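Local coordinates for tail fiber protein (Acinetobacter phage AM24, PDB 5W5P), which probably recognises and degrades the capsular polysaccharide of its Acinetobacter baumannii host as a trimeric tailspike of the phage, at residues 153-158 / 184-189; 350-355 / 386-391; 493-498 / 606-611. All coordinates share one frame; numbering follows the deposited sequence.

Interaction 1: 153-158 / 184-189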
ATOM      1  N   LEU A 153      31.967   1.761  -4.557  1.00 43.43           N
ATOM      2  CA  LEU A 153      31.389   3.095  -4.580  1.00 40.77           C
ATOM      3  C   LEU A 153      31.993   3.958  -3.474  1.00 41.09           C
ATOM      4  O   LEU A 153      32.325   3.453  -2.395  1.00 38.69           O
ATOM      5  CB  LEU A 153      29.874   3.021  -4.408  1.00 39.32           C
ATOM      6  CG  LEU A 153      29.092   2.478  -5.604  1.00 40.66           C
ATOM      7  CD1 LEU A 153      27.629   2.366  -5.264  1.00 40.92           C
ATOM      8  CD2 LEU A 153      29.288   3.364  -6.817  1.00 43.17           C
ATOM      9  N   PRO A 154      32.151   5.260  -3.725  1.00 38.56           N
ATOM     10  CA  PRO A 154      32.773   6.141  -2.728  1.00 44.60           C
ATOM     11  C   PRO A 154      31.972   6.202  -1.432  1.00 45.37           C
ATOM     12  O   PRO A 154      30.771   5.927  -1.391  1.00 45.60           O
ATOM     13  CB  PRO A 154      32.797   7.507  -3.425  1.00 39.41           C
ATOM     14  CG  PRO A 154      31.729   7.418  -4.471  1.00 38.63           C
ATOM     15  CD  PRO A 154      31.751   5.993  -4.937  1.00 38.28           C
ATOM     16  N   THR A 155      32.663   6.596  -0.365  1.00 46.36           N
ATOM     17  CA  THR A 155      32.080   6.558   0.971  1.00 43.45           C
ATOM     18  C   THR A 155      31.125   7.728   1.183  1.00 39.84           C
ATOM     19  O   THR A 155      31.501   8.894   1.031  1.00 40.36           O
ATOM     20  CB  THR A 155      33.181   6.566   2.028  1.00 46.48           C
ATOM     21  OG1 THR A 155      34.021   5.424   1.831  1.00 51.57           O
ATOM     22  CG2 THR A 155      32.572   6.496   3.425  1.00 43.08           C
ATOM     23  N   ASN A 156      29.889   7.409   1.546  1.00 39.23           N
ATOM     24  CA  ASN A 156      28.867   8.410   1.817  1.00 39.19           C
ATOM     25  C   ASN A 156      27.986   7.857   2.923  1.00 39.98           C
ATOM     26  O   ASN A 156      27.328   6.829   2.738  1.00 41.20           O
ATOM     27  CB  ASN A 156      28.051   8.719   0.558  1.00 42.24           C
ATOM     28  CG  ASN A 156      27.063   9.848   0.752  1.00 38.57           C
ATOM     29  OD1 ASN A 156      27.445  11.007   0.889  1.00 51.56           O
ATOM     30  ND2 ASN A 156      25.784   9.523   0.697  1.00 37.94           N
ATOM     31  N   SER A 157      27.998   8.517   4.076  1.00 39.68           N
ATOM     32  CA  SER A 157      27.245   8.047   5.227  1.00 39.67           C
ATOM     33  C   SER A 157      25.747   8.214   4.980  1.00 41.16           C
ATOM     34  O   SER A 157      25.312   8.760   3.960  1.00 38.60           O
ATOM     35  CB  SER A 157      27.674   8.803   6.478  1.00 40.77           C
ATOM     36  OG  SER A 157      27.105  10.096   6.488  1.00 44.27           O
ATOM     37  N   ILE A 158      24.945   7.737   5.938  1.00 38.89           N
ATOM     38  CA  ILE A 158      23.497   7.885   5.838  1.00 41.36           C
ATOM     39  C   ILE A 158      23.083   9.352   5.813  1.00 42.72           C
ATOM     40  O   ILE A 158      22.011   9.679   5.297  1.00 38.48           O
ATOM     41  CB  ILE A 158      22.778   7.140   6.991  1.00 45.86           C
ATOM     42  CG1 ILE A 158      23.425   7.469   8.342  1.00 39.39           C
ATOM     43  CG2 ILE A 158      22.747   5.634   6.738  1.00 37.65           C
ATOM     44  CD1 ILE A 158      22.908   6.631   9.490  1.00 39.47           C
ATOM     45  N   SER A 184      30.957  -1.195  -1.345  1.00 42.25           N
ATOM     46  CA  SER A 184      31.585   0.038  -0.903  1.00 41.12           C
ATOM     47  C   SER A 184      33.078  -0.015  -1.187  1.00 46.22           C
ATOM     48  O   SER A 184      33.723  -1.052  -1.003  1.00 44.96           O
ATOM     49  CB  SER A 184      31.337   0.267   0.586  1.00 39.97           C
ATOM     50  OG  SER A 184      32.063  -0.667   1.366  1.00 42.68           O
ATOM     51  N   LYS A 185      33.628   1.111  -1.651  1.00 50.44           N
ATOM     52  CA  LYS A 185      35.057   1.163  -1.940  1.00 47.60           C
ATOM     53  C   LYS A 185      35.887   0.944  -0.682  1.00 47.07           C
ATOM     54  O   LYS A 185      36.938   0.295  -0.733  1.00 52.30           O
ATOM     55  CB  LYS A 185      35.423   2.493  -2.597  1.00 46.67           C
ATOM     56  CG  LYS A 185      36.886   2.590  -3.018  1.00 49.27           C
ATOM     57  CD  LYS A 185      37.212   3.957  -3.611  1.00 49.08           C
ATOM     58  CE  LYS A 185      37.499   3.866  -5.099  1.00 53.63           C
ATOM     59  NZ  LYS A 185      38.956   3.942  -5.412  1.00 59.99           N
ATOM     60  N   ARG A 186      35.432   1.464   0.462  1.00 44.83           N
ATOM     61  CA  ARG A 186      36.257   1.386   1.664  1.00 45.25           C
ATOM     62  C   ARG A 186      36.278  -0.004   2.281  1.00 48.63           C
ATOM     63  O   ARG A 186      37.066  -0.237   3.205  1.00 51.15           O
ATOM     64  CB  ARG A 186      35.800   2.411   2.702  1.00 42.97           C
ATOM     65  CG  ARG A 186      34.393   2.225   3.224  1.00 44.71           C
ATOM     66  CD  ARG A 186      34.134   3.205   4.349  1.00 42.05           C
ATOM     67  NE  ARG A 186      32.743   3.201   4.787  1.00 45.78           N
ATOM     68  CZ  ARG A 186      32.294   3.857   5.855  1.00 46.37           C
ATOM     69  NH1 ARG A 186      33.127   4.569   6.598  1.00 45.92           N
ATOM     70  NH2 ARG A 186      31.009   3.806   6.181  1.00 47.39           N
ATOM     71  N   SER A 187      35.452  -0.928   1.793  1.00 49.95           N
ATOM     72  CA  SER A 187      35.524  -2.323   2.208  1.00 46.96           C
ATOM     73  C   SER A 187      36.480  -3.149   1.357  1.00 46.54           C
ATOM     74  O   SER A 187      36.806  -4.277   1.743  1.00 50.67           O
ATOM     75  CB  SER A 187      34.133  -2.964   2.161  1.00 47.39           C
ATOM     76  OG  SER A 187      33.758  -3.268   0.827  1.00 44.09           O
ATOM     77  N   ILE A 188      36.935  -2.628   0.217  1.00 42.92           N
ATOM     78  CA  ILE A 188      37.849  -3.378  -0.635  1.00 46.59           C
ATOM     79  C   ILE A 188      39.198  -3.507   0.061  1.00 50.22           C
ATOM     80  O   ILE A 188      39.802  -2.510   0.473  1.00 51.16           O
ATOM     81  CB  ILE A 188      37.984  -2.704  -2.008  1.00 46.94           C
ATOM     82  CG1 ILE A 188      36.639  -2.725  -2.738  1.00 45.14           C
ATOM     83  CG2 ILE A 188      39.064  -3.394  -2.836  1.00 44.01           C
ATOM     84  CD1 ILE A 188      36.606  -1.894  -3.999  1.00 41.51           C
ATOM     85  N   GLY A 189      39.681  -4.745   0.180  1.00 52.87           N
ATOM     86  CA  GLY A 189      40.841  -5.050   0.980  1.00 53.00           C
ATOM     87  C   GLY A 189      40.532  -5.430   2.413  1.00 53.97           C
ATOM     88  O   GLY A 189      41.396  -5.997   3.090  1.00 55.49           O
TER
HETATM   89  O   HOH W   1      33.224   3.361   0.292  1.00 41.69           O

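Interaction 2: 350-355 / 386-391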
ATOM      1  N   LYS A 350       6.869 -26.674   0.849  1.00 40.21           N
ATOM      2  CA  LYS A 350       5.426 -26.767   0.619  1.00 40.62           C
ATOM      3  C   LYS A 350       4.701 -25.524   1.128  1.00 38.29           C
ATOM      4  O   LYS A 350       3.714 -25.602   1.862  1.00 42.27           O
ATOM      5  CB  LYS A 350       4.851 -28.044   1.236  1.00 42.89           C
ATOM      6  CG  LYS A 350       5.359 -29.306   0.575  1.00 41.49           C
ATOM      7  CD  LYS A 350       4.745 -30.536   1.202  1.00 44.70           C
ATOM      8  CE  LYS A 350       5.233 -31.804   0.526  1.00 47.58           C
ATOM      9  NZ  LYS A 350       4.963 -31.791  -0.936  1.00 51.26           N
ATOM     10  N   CYS A 351       5.207 -24.362   0.727  1.00 37.96           N
ATOM     11  CA  CYS A 351       4.591 -23.094   1.077  1.00 36.89           C
ATOM     12  C   CYS A 351       5.129 -22.016   0.148  1.00 37.62           C
ATOM     13  O   CYS A 351       6.220 -22.146  -0.414  1.00 37.31           O
ATOM     14  CB  CYS A 351       4.852 -22.726   2.543  1.00 41.28           C
ATOM     15  SG  CYS A 351       6.556 -22.281   2.941  1.00 44.52           S
ATOM     16  N   LEU A 352       4.336 -20.956  -0.022  1.00 35.49           N
ATOM     17  CA  LEU A 352       4.788 -19.786  -0.759  1.00 34.99           C
ATOM     18  C   LEU A 352       5.576 -18.834   0.125  1.00 43.25           C
ATOM     19  O   LEU A 352       6.509 -18.175  -0.351  1.00 44.37           O
ATOM     20  CB  LEU A 352       3.589 -19.056  -1.363  1.00 34.70           C
ATOM     21  CG  LEU A 352       3.182 -19.540  -2.752  1.00 39.35           C
ATOM     22  CD1 LEU A 352       1.863 -18.918  -3.155  1.00 40.55           C
ATOM     23  CD2 LEU A 352       4.279 -19.213  -3.768  1.00 35.26           C
ATOM     24  N   ILE A 353       5.216 -18.747   1.403  1.00 38.84           N
ATOM     25  CA  ILE A 353       5.886 -17.875   2.355  1.00 35.38           C
ATOM     26  C   ILE A 353       6.095 -18.648   3.648  1.00 38.30           C
ATOM     27  O   ILE A 353       5.180 -19.319   4.135  1.00 42.20           O
ATOM     28  CB  ILE A 353       5.086 -16.584   2.622  1.00 34.44           C
ATOM     29  CG1 ILE A 353       5.030 -15.723   1.359  1.00 35.66           C
ATOM     30  CG2 ILE A 353       5.701 -15.806   3.780  1.00 33.16           C
ATOM     31  CD1 ILE A 353       4.051 -14.579   1.445  1.00 37.38           C
ATOM     32  N   GLU A 354       7.302 -18.570   4.190  1.00 38.27           N
ATOM     33  CA  GLU A 354       7.610 -19.101   5.505  1.00 38.97           C
ATOM     34  C   GLU A 354       7.920 -17.935   6.431  1.00 41.82           C
ATOM     35  O   GLU A 354       8.697 -17.045   6.072  1.00 43.03           O
ATOM     36  CB  GLU A 354       8.790 -20.070   5.444  1.00 39.53           C
ATOM     37  CG  GLU A 354       9.373 -20.411   6.805  1.00 41.22           C
ATOM     38  CD  GLU A 354      10.592 -21.307   6.709  1.00 45.75           C
ATOM     39  OE1 GLU A 354      10.498 -22.382   6.078  1.00 45.09           O
ATOM     40  OE2 GLU A 354      11.649 -20.934   7.267  1.00 49.77           O
ATOM     41  N   LEU A 355       7.292 -17.930   7.602  1.00 43.51           N
ATOM     42  CA  LEU A 355       7.553 -16.950   8.644  1.00 42.68           C
ATOM     43  C   LEU A 355       8.051 -17.667   9.891  1.00 44.97           C
ATOM     44  O   LEU A 355       8.019 -18.897   9.987  1.00 43.89           O
ATOM     45  CB  LEU A 355       6.296 -16.129   8.976  1.00 34.07           C
ATOM     46  CG  LEU A 355       5.584 -15.430   7.813  1.00 40.47           C
ATOM     47  CD1 LEU A 355       4.318 -14.717   8.291  1.00 34.49           C
ATOM     48  CD2 LEU A 355       6.528 -14.461   7.079  1.00 33.22           C
ATOM     49  N   TYR A 386       0.511 -28.734   2.681  1.00 41.49           N
ATOM     50  CA  TYR A 386       0.776 -27.434   2.082  1.00 39.72           C
ATOM     51  C   TYR A 386      -0.044 -26.346   2.766  1.00 41.47           C
ATOM     52  O   TYR A 386      -1.214 -26.550   3.103  1.00 43.50           O
ATOM     53  CB  TYR A 386       0.460 -27.435   0.580  1.00 41.17           C
ATOM     54  CG  TYR A 386       0.670 -26.075  -0.052  1.00 40.32           C
ATOM     55  CD1 TYR A 386       1.902 -25.724  -0.588  1.00 40.83           C
ATOM     56  CD2 TYR A 386      -0.349 -25.132  -0.085  1.00 38.04           C
ATOM     57  CE1 TYR A 386       2.112 -24.476  -1.145  1.00 39.05           C
ATOM     58  CE2 TYR A 386      -0.146 -23.884  -0.633  1.00 39.06           C
ATOM     59  CZ  TYR A 386       1.085 -23.561  -1.165  1.00 37.88           C
ATOM     60  OH  TYR A 386       1.281 -22.314  -1.712  1.00 39.12           O
ATOM     61  N   ALA A 387       0.575 -25.182   2.951  1.00 41.29           N
ATOM     62  CA  ALA A 387      -0.131 -23.967   3.333  1.00 39.86           C
ATOM     63  C   ALA A 387       0.566 -22.795   2.661  1.00 41.60           C
ATOM     64  O   ALA A 387       1.791 -22.790   2.549  1.00 42.82           O
ATOM     65  CB  ALA A 387      -0.161 -23.772   4.852  1.00 36.66           C
ATOM     66  N   ASP A 388      -0.215 -21.810   2.209  1.00 41.31           N
ATOM     67  CA  ASP A 388       0.378 -20.667   1.518  1.00 37.75           C
ATOM     68  C   ASP A 388       1.409 -19.959   2.395  1.00 39.18           C
ATOM     69  O   ASP A 388       2.485 -19.585   1.916  1.00 38.94           O
ATOM     70  CB  ASP A 388      -0.710 -19.688   1.071  1.00 37.56           C
ATOM     71  CG  ASP A 388      -1.545 -20.224  -0.085  1.00 38.80           C
ATOM     72  OD1 ASP A 388      -0.963 -20.716  -1.075  1.00 39.18           O
ATOM     73  OD2 ASP A 388      -2.791 -20.147  -0.006  1.00 39.30           O
ATOM     74  N   VAL A 389       1.107 -19.782   3.682  1.00 40.67           N
ATOM     75  CA  VAL A 389       1.987 -19.100   4.632  1.00 38.63           C
ATOM     76  C   VAL A 389       2.201 -20.040   5.816  1.00 39.19           C
ATOM     77  O   VAL A 389       1.254 -20.333   6.555  1.00 41.70           O
ATOM     78  CB  VAL A 389       1.403 -17.759   5.099  1.00 40.21           C
ATOM     79  CG1 VAL A 389       2.372 -17.036   6.028  1.00 38.76           C
ATOM     80  CG2 VAL A 389       1.027 -16.881   3.901  1.00 33.52           C
ATOM     81  N   LYS A 390       3.434 -20.507   6.003  1.00 42.27           N
ATOM     82  CA  LYS A 390       3.763 -21.484   7.038  1.00 43.04           C
ATOM     83  C   LYS A 390       4.511 -20.823   8.189  1.00 41.83           C
ATOM     84  O   LYS A 390       5.502 -20.114   7.968  1.00 39.89           O
ATOM     85  CB  LYS A 390       4.602 -22.629   6.471  1.00 41.26           C
ATOM     86  CG  LYS A 390       3.790 -23.853   6.119  1.00 42.66           C
ATOM     87  CD  LYS A 390       4.672 -25.013   5.700  1.00 42.77           C
ATOM     88  CE  LYS A 390       3.821 -26.158   5.188  1.00 41.13           C
ATOM     89  NZ  LYS A 390       4.635 -27.211   4.547  1.00 43.91           N
ATOM     90  N   PHE A 391       4.050 -21.080   9.410  1.00 40.07           N
ATOM     91  CA  PHE A 391       4.662 -20.537  10.617  1.00 40.00           C
ATOM     92  C   PHE A 391       4.028 -21.215  11.827  1.00 42.68           C
ATOM     93  O   PHE A 391       2.993 -21.880  11.723  1.00 41.67           O
ATOM     94  CB  PHE A 391       4.499 -19.014  10.699  1.00 39.79           C
ATOM     95  CG  PHE A 391       3.067 -18.554  10.764  1.00 38.51           C
ATOM     96  CD1 PHE A 391       2.346 -18.322   9.606  1.00 42.04           C
ATOM     97  CD2 PHE A 391       2.445 -18.342  11.987  1.00 40.21           C
ATOM     98  CE1 PHE A 391       1.026 -17.893   9.667  1.00 43.57           C
ATOM     99  CE2 PHE A 391       1.130 -17.916  12.054  1.00 35.04           C
ATOM    100  CZ  PHE A 391       0.421 -17.690  10.893  1.00 40.07           C
TER

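Interaction 3: 493-498 / 606-611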
ATOM      1  N   THR A 493     -33.667 -12.313  16.050  1.00 42.74           N
ATOM      2  CA  THR A 493     -33.632 -12.495  17.492  1.00 40.81           C
ATOM      3  C   THR A 493     -32.447 -11.717  18.045  1.00 42.00           C
ATOM      4  O   THR A 493     -31.555 -11.299  17.298  1.00 42.89           O
ATOM      5  CB  THR A 493     -33.537 -13.975  17.882  1.00 41.52           C
ATOM      6  OG1 THR A 493     -32.403 -14.578  17.247  1.00 38.61           O
ATOM      7  CG2 THR A 493     -34.799 -14.704  17.457  1.00 41.09           C
ATOM      8  N   ALA A 494     -32.444 -11.517  19.361  1.00 38.55           N
ATOM      9  CA  ALA A 494     -31.461 -10.633  19.968  1.00 38.11           C
ATOM     10  C   ALA A 494     -31.425 -10.845  21.474  1.00 46.78           C
ATOM     11  O   ALA A 494     -32.395 -11.305  22.084  1.00 47.31           O
ATOM     12  CB  ALA A 494     -31.761  -9.163  19.652  1.00 38.28           C
ATOM     13  N   ASP A 495     -30.281 -10.496  22.060  1.00 45.77           N
ATOM     14  CA  ASP A 495     -30.092 -10.402  23.498  1.00 45.23           C
ATOM     15  C   ASP A 495     -29.997  -8.936  23.906  1.00 46.62           C
ATOM     16  O   ASP A 495     -29.636  -8.070  23.106  1.00 48.31           O
ATOM     17  CB  ASP A 495     -28.824 -11.140  23.945  1.00 43.19           C
ATOM     18  CG  ASP A 495     -28.899 -12.636  23.711  1.00 46.51           C
ATOM     19  OD1 ASP A 495     -30.014 -13.165  23.509  1.00 47.49           O
ATOM     20  OD2 ASP A 495     -27.832 -13.286  23.728  1.00 48.63           O
HETATM   21  N   MSE A 496     -30.318  -8.667  25.166  1.00 47.50           N
HETATM   22  CA  MSE A 496     -30.234  -7.317  25.710  1.00 47.04           C
HETATM   23  C   MSE A 496     -29.496  -7.296  27.046  1.00 51.88           C
HETATM   24  O   MSE A 496     -29.845  -8.030  27.971  1.00 54.48           O
HETATM   25  CB  MSE A 496     -31.628  -6.721  25.897  1.00 49.66           C
HETATM   26  CG  MSE A 496     -32.285  -6.207  24.634  1.00 55.12           C
HETATM   27 SE   MSE A 496     -34.036  -5.416  25.016  1.00 64.72          SE
HETATM   28  CE  MSE A 496     -33.471  -3.610  25.500  1.00 64.83           C
ATOM     29  N   ASN A 497     -28.472  -6.455  27.139  1.00 51.97           N
ATOM     30  CA  ASN A 497     -27.773  -6.176  28.392  1.00 47.57           C
ATOM     31  C   ASN A 497     -28.149  -4.756  28.800  1.00 48.47           C
ATOM     32  O   ASN A 497     -27.652  -3.785  28.221  1.00 49.65           O
ATOM     33  CB  ASN A 497     -26.264  -6.336  28.230  1.00 42.66           C
ATOM     34  CG  ASN A 497     -25.523  -6.262  29.553  1.00 44.46           C
ATOM     35  OD1 ASN A 497     -25.304  -7.279  30.213  1.00 42.81           O
ATOM     36  ND2 ASN A 497     -25.138  -5.051  29.951  1.00 38.37           N
ATOM     37  N   ILE A 498     -29.026  -4.634  29.792  1.00 43.82           N
ATOM     38  CA  ILE A 498     -29.555  -3.339  30.217  1.00 44.58           C
ATOM     39  C   ILE A 498     -28.875  -2.985  31.535  1.00 46.33           C
ATOM     40  O   ILE A 498     -29.318  -3.377  32.613  1.00 46.28           O
ATOM     41  CB  ILE A 498     -31.078  -3.356  30.343  1.00 44.86           C
ATOM     42  CG1 ILE A 498     -31.711  -3.952  29.082  1.00 42.45           C
ATOM     43  CG2 ILE A 498     -31.609  -1.953  30.613  1.00 41.81           C
ATOM     44  CD1 ILE A 498     -33.186  -4.230  29.224  1.00 41.55           C
ATOM     45  N   THR A 606     -27.110  -7.677  21.432  1.00 42.79           N
ATOM     46  CA  THR A 606     -26.450  -8.666  20.579  1.00 43.27           C
ATOM     47  C   THR A 606     -27.528  -9.241  19.666  1.00 43.88           C
ATOM     48  O   THR A 606     -28.331 -10.071  20.102  1.00 47.44           O
ATOM     49  CB  THR A 606     -25.786  -9.770  21.413  1.00 44.41           C
ATOM     50  OG1 THR A 606     -24.893  -9.196  22.378  1.00 35.79           O
ATOM     51  CG2 THR A 606     -25.012 -10.734  20.523  1.00 39.51           C
ATOM     52  N   ILE A 607     -27.563  -8.807  18.406  1.00 45.28           N
ATOM     53  CA  ILE A 607     -28.629  -9.179  17.476  1.00 46.04           C
ATOM     54  C   ILE A 607     -28.166 -10.342  16.607  1.00 46.72           C
ATOM     55  O   ILE A 607     -27.099 -10.279  15.983  1.00 50.79           O
ATOM     56  CB  ILE A 607     -29.054  -7.983  16.606  1.00 43.69           C
ATOM     57  CG1 ILE A 607     -29.571  -6.841  17.484  1.00 44.93           C
ATOM     58  CG2 ILE A 607     -30.101  -8.409  15.580  1.00 39.38           C
ATOM     59  CD1 ILE A 607     -29.251  -5.462  16.940  1.00 47.45           C
ATOM     60  N   TYR A 608     -28.971 -11.399  16.562  1.00 45.66           N
ATOM     61  CA  TYR A 608     -28.721 -12.557  15.708  1.00 45.74           C
ATOM     62  C   TYR A 608     -29.624 -12.424  14.487  1.00 45.55           C
ATOM     63  O   TYR A 608     -30.829 -12.680  14.563  1.00 48.20           O
ATOM     64  CB  TYR A 608     -28.973 -13.856  16.471  1.00 45.75           C
ATOM     65  CG  TYR A 608     -28.287 -13.897  17.819  1.00 43.09           C
ATOM     66  CD1 TYR A 608     -26.953 -14.287  17.933  1.00 42.36           C
ATOM     67  CD2 TYR A 608     -28.963 -13.530  18.973  1.00 36.99           C
ATOM     68  CE1 TYR A 608     -26.317 -14.314  19.162  1.00 41.24           C
ATOM     69  CE2 TYR A 608     -28.340 -13.555  20.203  1.00 37.93           C
ATOM     70  CZ  TYR A 608     -27.019 -13.947  20.297  1.00 40.73           C
ATOM     71  OH  TYR A 608     -26.404 -13.968  21.531  1.00 41.37           O
ATOM     72  N   SER A 609     -29.040 -12.025  13.357  1.00 44.09           N
ATOM     73  CA  SER A 609     -29.834 -11.646  12.195  1.00 43.74           C
ATOM     74  C   SER A 609     -30.251 -12.821  11.323  1.00 44.80           C
ATOM     75  O   SER A 609     -31.131 -12.647  10.474  1.00 47.65           O
ATOM     76  CB  SER A 609     -29.066 -10.637  11.337  1.00 41.65           C
ATOM     77  OG  SER A 609     -28.379  -9.704  12.149  1.00 39.55           O
ATOM     78  N   LEU A 610     -29.655 -13.998  11.502  1.00 45.46           N
ATOM     79  CA  LEU A 610     -29.976 -15.137  10.650  1.00 42.24           C
ATOM     80  C   LEU A 610     -31.470 -15.417  10.676  1.00 41.51           C
ATOM     81  O   LEU A 610     -32.046 -15.646  11.743  1.00 42.33           O
ATOM     82  CB  LEU A 610     -29.200 -16.372  11.101  1.00 40.28           C
ATOM     83  CG  LEU A 610     -29.284 -17.583  10.168  1.00 39.07           C
ATOM     84  CD1 LEU A 610     -28.799 -17.223   8.777  1.00 37.82           C
ATOM     85  CD2 LEU A 610     -28.480 -18.746  10.725  1.00 40.11           C
ATOM     86  N   ASN A 611     -32.096 -15.373   9.506  1.00 43.54           N
ATOM     87  CA  ASN A 611     -33.512 -15.705   9.365  1.00 46.80           C
ATOM     88  C   ASN A 611     -33.678 -16.445   8.040  1.00 49.04           C
ATOM     89  O   ASN A 611     -32.720 -16.993   7.486  1.00 47.77           O
ATOM     90  CB  ASN A 611     -34.392 -14.447   9.479  1.00 46.66           C
ATOM     91  CG  ASN A 611     -34.016 -13.365   8.476  1.00 48.45           C
ATOM     92  OD1 ASN A 611     -33.407 -13.639   7.442  1.00 39.99           O
ATOM     93  ND2 ASN A 611     -34.391 -12.127   8.781  1.00 40.23           N
TER
HETATM   94  O   HOH W   2     -31.717 -15.215  14.413  1.00 36.27           O

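Interaction 1: 153-158 / 184-189
The carbonyl oxygen L153 O is gripped twice: K185 N donates to it at 2.8 Å, a nearly straight bond of 166° at the hydrogen, and an ordered water gives it a second hydrogen. This is where two stacked strands of the parallel beta-helix, 151-153 and 182-184, run out into loops, with L153 and S184 as the last parallel pair. The same water carries the contact on past the strands, taking the hydrogen of R186 N at 2.9 Å and sitting 2.7 Å from T155 OG1, so one solvent molecule ties three residues together at the partly exposed edge of the fold.

T155 and R186 make the side-chain contact, lying nearly perpendicular to each other. R186 CG is wedged between its backbone N and carbonyl carbon (chi1 63°), and the chain then runs extended beneath the threonine. T155 OG1 touches R186 CD at 3.4 Å, while the methyl T155 CG2 lies off-centre over one face of the guanidinium, 3.6 Å from R186 CZ. The polar end of R186 is held elsewhere: NH2 bonds to Y198 O, and the group makes a cation-pi contact with the Y198 ring.

S187 folds back on the start of the turn: S184 O receives both S187 OG at 2.9 Å and S187 N at 3.3 Å, from the same face of its carbonyl plane.

Interaction 2: 350-355 / 386-391
K350 O accepts two weak hydrogen bonds from the neighbouring coil, from A387 N and K390 NZ, each 3.3 Å away. The lysine has stronger partners outside: K390 NZ is also bound by carbonyls of both coils, L349 O at the end of helix 346-349 and N385 O. To get there the K390 chain runs extended past C351, with CG 3.9 Å from C351 CB. K350 NZ, by contrast, leaves the contact for a salt bridge with D383.

Further along, D388 O serves two amides, I353 N at 2.9 Å and, less well aligned, L352 N in a weak bond. L352 and D388 both take helical backbone angles, so the two coils kink together before the parallel pairs I353-V389 and E354-K390. There the pattern turns regular: K390 N gives its hydrogen to I353 O, and L355 N gives its own to K390 O at 2.8 Å and nearly straight, 171° at the hydrogen. Backbone hydrogen bonds between D388 and R417 and between V389 and M418 carry the stack on to the next coil.

One side-chain bond stiffens the second coil from within. The hydroxyl Y386 OH donates to D388 OD1 at 2.8 Å, meeting the carboxylate on its anti side and close to the ring plane, while D388 OD2 is bound by T413 OG1. L352 CG packs 3.5 Å from Y386 OH, where the two side chains meet at a slant. L355 CD1 reaches V389 CG1 at 3.8 Å, with F369 against both, while I353 packs on F333. Parallel in-register pairing of short strands from successive coils, apolar I353 on V389 on one face and charged E354 on K390 on the other, defines the parallel beta-helix.

Interaction 3: 493-498 / 606-611
T493 and Y608, then D495 and T606, form hydrogen-bonded pairs either side of the non-hydrogen-bonded pair A494-I607, in two strands that run antiparallel at 169° with their axes 4.4 Å apart. All four backbone bonds form; the shortest is Y608 N to T493 O at 2.7 Å. Between them, A494 CB meets I607 CG1 at 3.9 Å on the apolar face that also carries M496.

The other face is polar. There the Y608 ring leans back along the neighbouring strand, past A494 CA, until its hydroxyl donates to D495 OD2 at 2.7 Å. The hydrogen arrives from above the carboxylate plane, whereas the aspartate sits at the ring edge, its CG in the plane of the ring; the two flat groups stand 73° apart. D495 OD1 forms a salt bridge with K516 of the second subunit.

With chi1 at 55°, T493 OG1 is flanked by both main-chain neighbours of its CA and comes within 3.6 Å of Y608 CB. It donates to a water at 3.0 Å, and that water hands its two hydrogens to Y608 O and L610 O, each at 2.7 Å, bracing the chain as it leaves the strand. N497 ND2 of the second subunit bonds to the same OG1.

With a tyrosine hydroxyl on one oxygen and a lysine of another subunit on the other, D495 is probably kept ionised; through its bond to that lysine, and that of T493 to N497 of the second subunit, the polar face takes part in the trimer interface.

In the fold
The three contacts follow one another along the elongated chain. Interactions 1 and 2 both join successive coils of the parallel beta-helix, their centres about 38 Å apart: the first in loops at a partly exposed edge where water bridges backbone and threonine, the second in a buried stack held by direct amide bonds and apolar side chains. Interaction 3 belongs to a different element, the antiparallel sheet of the C-terminal part, about 67 Å from interaction 1 between centres and on the opposite side of the chain's centre. It is buried too, and neighbouring subunits add charged and polar partners to it. No other chain touches the segments of interaction 2; in interaction 1 a second subunit reaches only I158.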